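Local coordinates for protein polyketide synthase PksR (Bacillus subtilis, PDB 4U3V) that helps build the antibiotic polyketide bacillaene, this part of the synthase being the double-hotdog enoyl-isomerase domain, which shifts a carbon-carbon double bond in the growing chain, at residues Glu136-Asn141 with Asp264-Asn269; Glu169-Ile174 with Met207-Tyr212. All coordinates share one frame; numbering follows the deposited sequence.

Contact 1: Glu136-Asn141 with Asp264-Asn269; sequences EPKKVN and DVDVIN
A salt bridge from Lys-138 to Asp-266 and an apolar touch between Val-140 and Ile-268 hold the chain that leaves the N-terminal half of the double hotdog against strand 260-268 of the C-terminal half. The backbones stay well apart, with the CA atoms of Val-140 and Ile-268 7.3 Å from each other, so side chains alone span the gap. Lys-138 runs straight as far as CD, then bends at chi3 (-122°), and this turn brings its ammonium group to the carboxylate. Its NZ lies 3.1 Å from Asp-266 OD1, meeting that oxygen on the syn side, 21° out of the carboxylate plane. A weak second bond reaches from the same NZ to Asp-266 OD2 at 3.4 Å, making the grip lopsided and two-pronged. Both partners also touch His-277 on strand 274-283. Two residues further along each segment, Val-140 swings CG1 opposite its backbone N (chi1 176°), where it meets CD1 at the far end of Ile-268 at 3.8 Å, the two side chains crossing at about a right angle. Helix 142-147 adds to this patch, with Val-145 on Val-140 and Ile-142 on Ile-268. Backbone hydrogen bonds pair Lys-138 with Thr-274 and Val-140 with Ser-272 along this extended run. Because Lys-138 is exposed, water probably screens the ion pair; its direct pairing with Asp-266 should still favour the charged form of both groups.

Contact 2: Glu169-Ile174 with Met207-Tyr212; sequences ELFKTI and MTNSAY
The hydroxyl of Thr-173 sits between its own backbone N and carbonyl carbon (chi1 56°), while that of Ser-210 is turned anti to its carbonyl carbon (chi1 -68°), and these two rotations bring the two hydroxyl oxygens together. Thr-173 OG1 donates to Ser-210 OG at a very short 2.5 Å, a value best taken with caution. Ser-210 OG is also bonded to the carbonyl of Leu-206, one turn earlier in helix 205-219. Beside this pair a single water stitches loop to helix: it donates to Phe-171 O at 2.8 Å and accepts from Asn-209 ND2 at 2.9 Å. A weak third bond runs from the water to Ser-210 OG. The same water lies in the plane of the Phe-171 ring, at its edge. Asn-209 ND2 additionally approaches Phe-171 CD1 to 3.5 Å, coming obliquely, with amide and ring planes 58° apart. On its other contacts the ring packs edge-to-face with Trp-167 and meets Tyr-41. Ile-174 CD1 makes a looser approach, 4.3 Å from Ser-210 O, and shares Ile-188 of strand 183-190 with Ser-210. The helix is the central helix of the C-terminal hotdog, and here its flank receives the chain entering strand 174-180. The water supplies a donor to Phe-171 O and an acceptor to Asn-209 ND2, and with the hydroxyl pair it lets polar groups be buried between loop and helix.

Overall arrangement
From the N terminus, the chain first completes the strands of the N-terminal hotdog, then passes through 136-141, where contact 1 begins. It continues by way of helix 142-147 to 169-174, makes strands 174-180 and 183-190, and returns along helix 205-219 to close contact 2. The loop of contact 2 is thus nested within the much longer one that closes when strand 260-268 meets the linker. Contact 1 ties the connection between the hotdogs to the C-terminal sheet, whereas contact 2 joins the loop that leads into strand 174-180 to helix 205-219. Their centres are 18 Å apart, yet Val-267 CG1 packs on Met-207 CE at 3.8 Å, so strand and helix meet directly.

Contact 1: Glu136-Asn141 with Asp264-Asn269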
loop_
_atom_site.group_PDB
_atom_site.type_symbol
_atom_site.label_atom_id
_atom_site.label_comp_id
_atom_site.label_asym_id
_atom_site.label_seq_id
_atom_site.Cartn_x
_atom_site.Cartn_y
_atom_site.Cartn_z
ATOM N N GLU A 136 -10.273 7.005 -14.769
ATOM C CA GLU A 136 -11.505 7.764 -14.772
ATOM C C GLU A 136 -11.899 8.064 -13.340
ATOM O O GLU A 136 -12.316 7.162 -12.610
ATOM C CB GLU A 136 -12.614 6.983 -15.492
ATOM C CG GLU A 136 -12.192 6.382 -16.833
ATOM C CD GLU A 136 -12.049 7.423 -17.938
ATOM O OE1 GLU A 136 -12.630 8.526 -17.815
ATOM O OE2 GLU A 136 -11.344 7.145 -18.932
ATOM N N PRO A 137 -11.727 9.332 -12.923
ATOM C CA PRO A 137 -12.082 9.812 -11.592
ATOM C C PRO A 137 -13.578 9.640 -11.281
ATOM O O PRO A 137 -14.416 9.571 -12.195
ATOM C CB PRO A 137 -11.703 11.299 -11.632
ATOM C CG PRO A 137 -10.716 11.424 -12.741
ATOM C CD PRO A 137 -11.100 10.381 -13.744
ATOM N N LYS A 138 -13.885 9.499 -9.996
ATOM C CA LYS A 138 -15.247 9.317 -9.528
ATOM C C LYS A 138 -15.520 10.465 -8.580
ATOM O O LYS A 138 -14.586 11.073 -8.060
ATOM C CB LYS A 138 -15.398 7.962 -8.825
ATOM C CG LYS A 138 -15.185 6.746 -9.729
ATOM C CD LYS A 138 -15.385 5.454 -8.959
ATOM C CE LYS A 138 -14.151 4.570 -9.003
ATOM N NZ LYS A 138 -14.152 3.581 -7.882
ATOM N N LYS A 139 -16.773 10.891 -8.486
ATOM C CA LYS A 139 -17.084 11.969 -7.568
ATOM C C LYS A 139 -17.513 11.343 -6.258
ATOM O O LYS A 139 -18.117 10.268 -6.257
ATOM C CB LYS A 139 -18.153 12.912 -8.142
ATOM C CG LYS A 139 -17.619 13.848 -9.223
ATOM C CD LYS A 139 -18.399 15.159 -9.297
ATOM C CE LYS A 139 -19.507 15.103 -10.342
ATOM N NZ LYS A 139 -19.067 14.484 -11.627
ATOM N N VAL A 140 -17.022 11.906 -5.157
ATOM C CA VAL A 140 -17.372 11.445 -3.820
ATOM C C VAL A 140 -17.607 12.651 -2.914
ATOM O O VAL A 140 -16.701 13.464 -2.692
ATOM C CB VAL A 140 -16.260 10.538 -3.225
ATOM C CG1 VAL A 140 -16.593 10.140 -1.792
ATOM C CG2 VAL A 140 -16.043 9.299 -4.091
ATOM N N ASN A 141 -18.839 12.794 -2.422
ATOM C CA ASN A 141 -19.122 13.782 -1.392
ATOM C C ASN A 141 -18.710 13.263 -0.020
ATOM O O ASN A 141 -19.406 12.443 0.566
ATOM C CB ASN A 141 -20.618 14.167 -1.387
ATOM C CG ASN A 141 -20.878 15.475 -0.660
ATOM O OD1 ASN A 141 -20.231 15.791 0.341
ATOM N ND2 ASN A 141 -21.816 16.261 -1.181
ATOM N N ASP A 264 -12.215 -2.774 -1.169
ATOM C CA ASP A 264 -11.953 -1.729 -2.158
ATOM C C ASP A 264 -11.559 -0.422 -1.483
ATOM O O ASP A 264 -12.052 -0.080 -0.405
ATOM C CB ASP A 264 -13.169 -1.530 -3.101
ATOM C CG ASP A 264 -13.326 -2.666 -4.106
ATOM O OD1 ASP A 264 -12.485 -3.607 -4.138
ATOM O OD2 ASP A 264 -14.337 -2.647 -4.864
ATOM N N VAL A 265 -10.653 0.328 -2.117
ATOM C CA VAL A 265 -10.150 1.541 -1.495
ATOM C C VAL A 265 -10.143 2.644 -2.535
ATOM O O VAL A 265 -9.475 2.510 -3.566
ATOM C CB VAL A 265 -8.687 1.383 -1.014
ATOM C CG1 VAL A 265 -8.234 2.681 -0.355
ATOM C CG2 VAL A 265 -8.559 0.220 -0.040
ATOM N N ASP A 266 -10.894 3.713 -2.271
ATOM C CA ASP A 266 -10.806 4.937 -3.118
ATOM C C ASP A 266 -10.087 6.054 -2.381
ATOM O O ASP A 266 -10.409 6.429 -1.254
ATOM C CB ASP A 266 -12.205 5.426 -3.532
ATOM C CG ASP A 266 -12.880 4.535 -4.573
ATOM O OD1 ASP A 266 -12.200 3.971 -5.453
ATOM O OD2 ASP A 266 -14.129 4.466 -4.565
ATOM N N VAL A 267 -9.085 6.627 -3.052
ATOM C CA VAL A 267 -8.381 7.758 -2.488
ATOM C C VAL A 267 -8.977 9.022 -3.128
ATOM O O VAL A 267 -9.119 9.045 -4.341
ATOM C CB VAL A 267 -6.891 7.732 -2.899
ATOM C CG1 VAL A 267 -6.198 8.867 -2.199
ATOM C CG2 VAL A 267 -6.263 6.379 -2.489
ATOM N N ILE A 268 -9.351 9.980 -2.291
ATOM C CA ILE A 268 -10.119 11.164 -2.737
ATOM C C ILE A 268 -9.383 12.438 -2.330
ATOM O O ILE A 268 -8.822 12.520 -1.239
ATOM C CB ILE A 268 -11.530 11.133 -2.114
ATOM C CG1 ILE A 268 -12.152 9.754 -2.319
ATOM C CG2 ILE A 268 -12.412 12.270 -2.644
ATOM C CD1 ILE A 268 -12.971 9.273 -1.130
ATOM N N ASN A 269 -9.343 13.433 -3.219
ATOM C CA ASN A 269 -8.694 14.692 -2.877
ATOM C C ASN A 269 -9.627 15.631 -2.120
ATOM O O ASN A 269 -10.750 15.248 -1.764
ATOM C CB ASN A 269 -8.116 15.367 -4.129
ATOM C CG ASN A 269 -9.185 15.706 -5.151
ATOM O OD1 ASN A 269 -10.378 15.756 -4.830
ATOM N ND2 ASN A 269 -8.767 15.930 -6.390
#

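Contact 2: Glu169-Ile174 with Met207-Tyr212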
loop_
_atom_site.group_PDB
_atom_site.type_symbol
_atom_site.label_atom_id
_atom_site.label_comp_id
_atom_site.label_asym_id
_atom_site.label_seq_id
_atom_site.Cartn_x
_atom_site.Cartn_y
_atom_site.Cartn_z
ATOM N N GLU A 169 6.797 6.482 13.937
ATOM C CA GLU A 169 5.989 7.688 13.698
ATOM C C GLU A 169 5.790 8.105 12.237
ATOM O O GLU A 169 4.788 8.738 11.900
ATOM C CB GLU A 169 6.543 8.895 14.465
ATOM C CG GLU A 169 6.656 8.677 15.967
ATOM C CD GLU A 169 5.303 8.547 16.649
ATOM O OE1 GLU A 169 4.485 9.483 16.504
ATOM O OE2 GLU A 169 5.046 7.496 17.293
ATOM N N LEU A 170 6.777 7.816 11.390
ATOM C CA LEU A 170 6.653 7.954 9.939
ATOM C C LEU A 170 5.300 7.455 9.378
ATOM O O LEU A 170 4.766 8.044 8.431
ATOM C CB LEU A 170 7.772 7.119 9.283
ATOM C CG LEU A 170 7.887 7.249 7.766
ATOM C CD1 LEU A 170 8.044 8.723 7.392
ATOM C CD2 LEU A 170 9.003 6.400 7.155
ATOM N N PHE A 171 4.905 6.267 9.827
ATOM C CA PHE A 171 3.696 5.571 9.292
ATOM C C PHE A 171 2.381 6.087 9.901
ATOM O O PHE A 171 1.282 5.729 9.437
ATOM C CB PHE A 171 3.815 4.050 9.491
ATOM C CG PHE A 171 4.928 3.419 8.685
ATOM C CD1 PHE A 171 4.827 3.316 7.303
ATOM C CD2 PHE A 171 6.093 2.968 9.305
ATOM C CE1 PHE A 171 5.864 2.793 6.535
ATOM C CE2 PHE A 171 7.123 2.420 8.548
ATOM C CZ PHE A 171 7.021 2.352 7.159
ATOM N N LYS A 172 2.473 6.897 10.956
ATOM C CA LYS A 172 1.262 7.373 11.644
ATOM C C LYS A 172 0.636 8.568 10.925
ATOM O O LYS A 172 0.756 9.713 11.370
ATOM C CB LYS A 172 1.581 7.718 13.101
ATOM C CG LYS A 172 2.109 6.520 13.866
ATOM C CD LYS A 172 2.140 6.724 15.373
ATOM C CE LYS A 172 2.501 5.422 16.055
ATOM N NZ LYS A 172 2.823 5.583 17.496
ATOM N N THR A 173 -0.049 8.295 9.824
ATOM C CA THR A 173 -0.518 9.316 8.909
ATOM C C THR A 173 -1.993 9.665 9.122
ATOM O O THR A 173 -2.508 10.580 8.489
ATOM C CB THR A 173 -0.377 8.832 7.472
ATOM O OG1 THR A 173 -1.085 7.598 7.337
ATOM C CG2 THR A 173 1.079 8.570 7.128
ATOM N N ILE A 174 -2.686 8.903 9.955
ATOM C CA ILE A 174 -4.152 9.030 9.977
ATOM C C ILE A 174 -4.528 10.141 10.961
ATOM O O ILE A 174 -4.057 10.145 12.095
ATOM C CB ILE A 174 -4.785 7.739 10.464
ATOM C CG1 ILE A 174 -4.586 6.671 9.382
ATOM C CG2 ILE A 174 -6.284 7.942 10.769
ATOM C CD1 ILE A 174 -4.899 5.274 9.853
ATOM N N MET A 207 0.950 5.803 1.246
ATOM C CA MET A 207 -0.476 5.864 0.852
ATOM C C MET A 207 -1.087 4.471 1.013
ATOM O O MET A 207 -2.079 4.242 1.758
ATOM C CB MET A 207 -0.566 6.300 -0.614
ATOM C CG MET A 207 -1.943 6.141 -1.231
ATOM S SD MET A 207 -2.947 7.490 -0.597
ATOM C CE MET A 207 -2.389 8.707 -1.795
ATOM N N THR A 208 -0.411 3.500 0.432
ATOM C CA THR A 208 -0.886 2.123 0.541
ATOM C C THR A 208 -0.870 1.642 1.971
ATOM O O THR A 208 -1.792 0.982 2.450
ATOM C CB THR A 208 0.029 1.236 -0.340
ATOM O OG1 THR A 208 0.030 1.775 -1.673
ATOM C CG2 THR A 208 -0.431 -0.210 -0.324
ATOM N N ASN A 209 0.153 2.000 2.724
ATOM C CA ASN A 209 0.167 1.536 4.074
ATOM C C ASN A 209 -0.954 2.193 4.916
ATOM O O ASN A 209 -1.429 1.582 5.864
ATOM C CB ASN A 209 1.542 1.801 4.713
ATOM C CG ASN A 209 1.711 1.058 6.011
ATOM O OD1 ASN A 209 1.885 -0.162 6.008
ATOM N ND2 ASN A 209 1.630 1.788 7.162
ATOM N N SER A 210 -1.303 3.452 4.617
ATOM C CA SER A 210 -2.360 4.124 5.354
ATOM C C SER A 210 -3.660 3.373 5.157
ATOM O O SER A 210 -4.465 3.255 6.104
ATOM C CB SER A 210 -2.515 5.569 4.875
ATOM O OG SER A 210 -1.344 6.273 5.274
ATOM N N ALA A 211 -3.815 2.789 3.977
ATOM C CA ALA A 211 -5.014 2.001 3.699
ATOM C C ALA A 211 -5.026 0.758 4.589
ATOM O O ALA A 211 -6.045 0.402 5.165
ATOM C CB ALA A 211 -5.120 1.643 2.203
ATOM N N TYR A 212 -3.878 0.103 4.767
ATOM C CA TYR A 212 -3.818 -1.011 5.698
ATOM C C TYR A 212 -4.162 -0.576 7.144
ATOM O O TYR A 212 -4.874 -1.263 7.859
ATOM C CB TYR A 212 -2.402 -1.607 5.592
ATOM C CG TYR A 212 -2.053 -2.680 6.562
ATOM C CD1 TYR A 212 -2.883 -3.774 6.784
ATOM C CD2 TYR A 212 -0.813 -2.652 7.190
ATOM C CE1 TYR A 212 -2.515 -4.770 7.684
ATOM C CE2 TYR A 212 -0.420 -3.662 8.051
ATOM C CZ TYR A 212 -1.270 -4.700 8.309
ATOM O OH TYR A 212 -0.819 -5.702 9.169
HETATM O O HOH W 1 1.259 4.662 6.824
#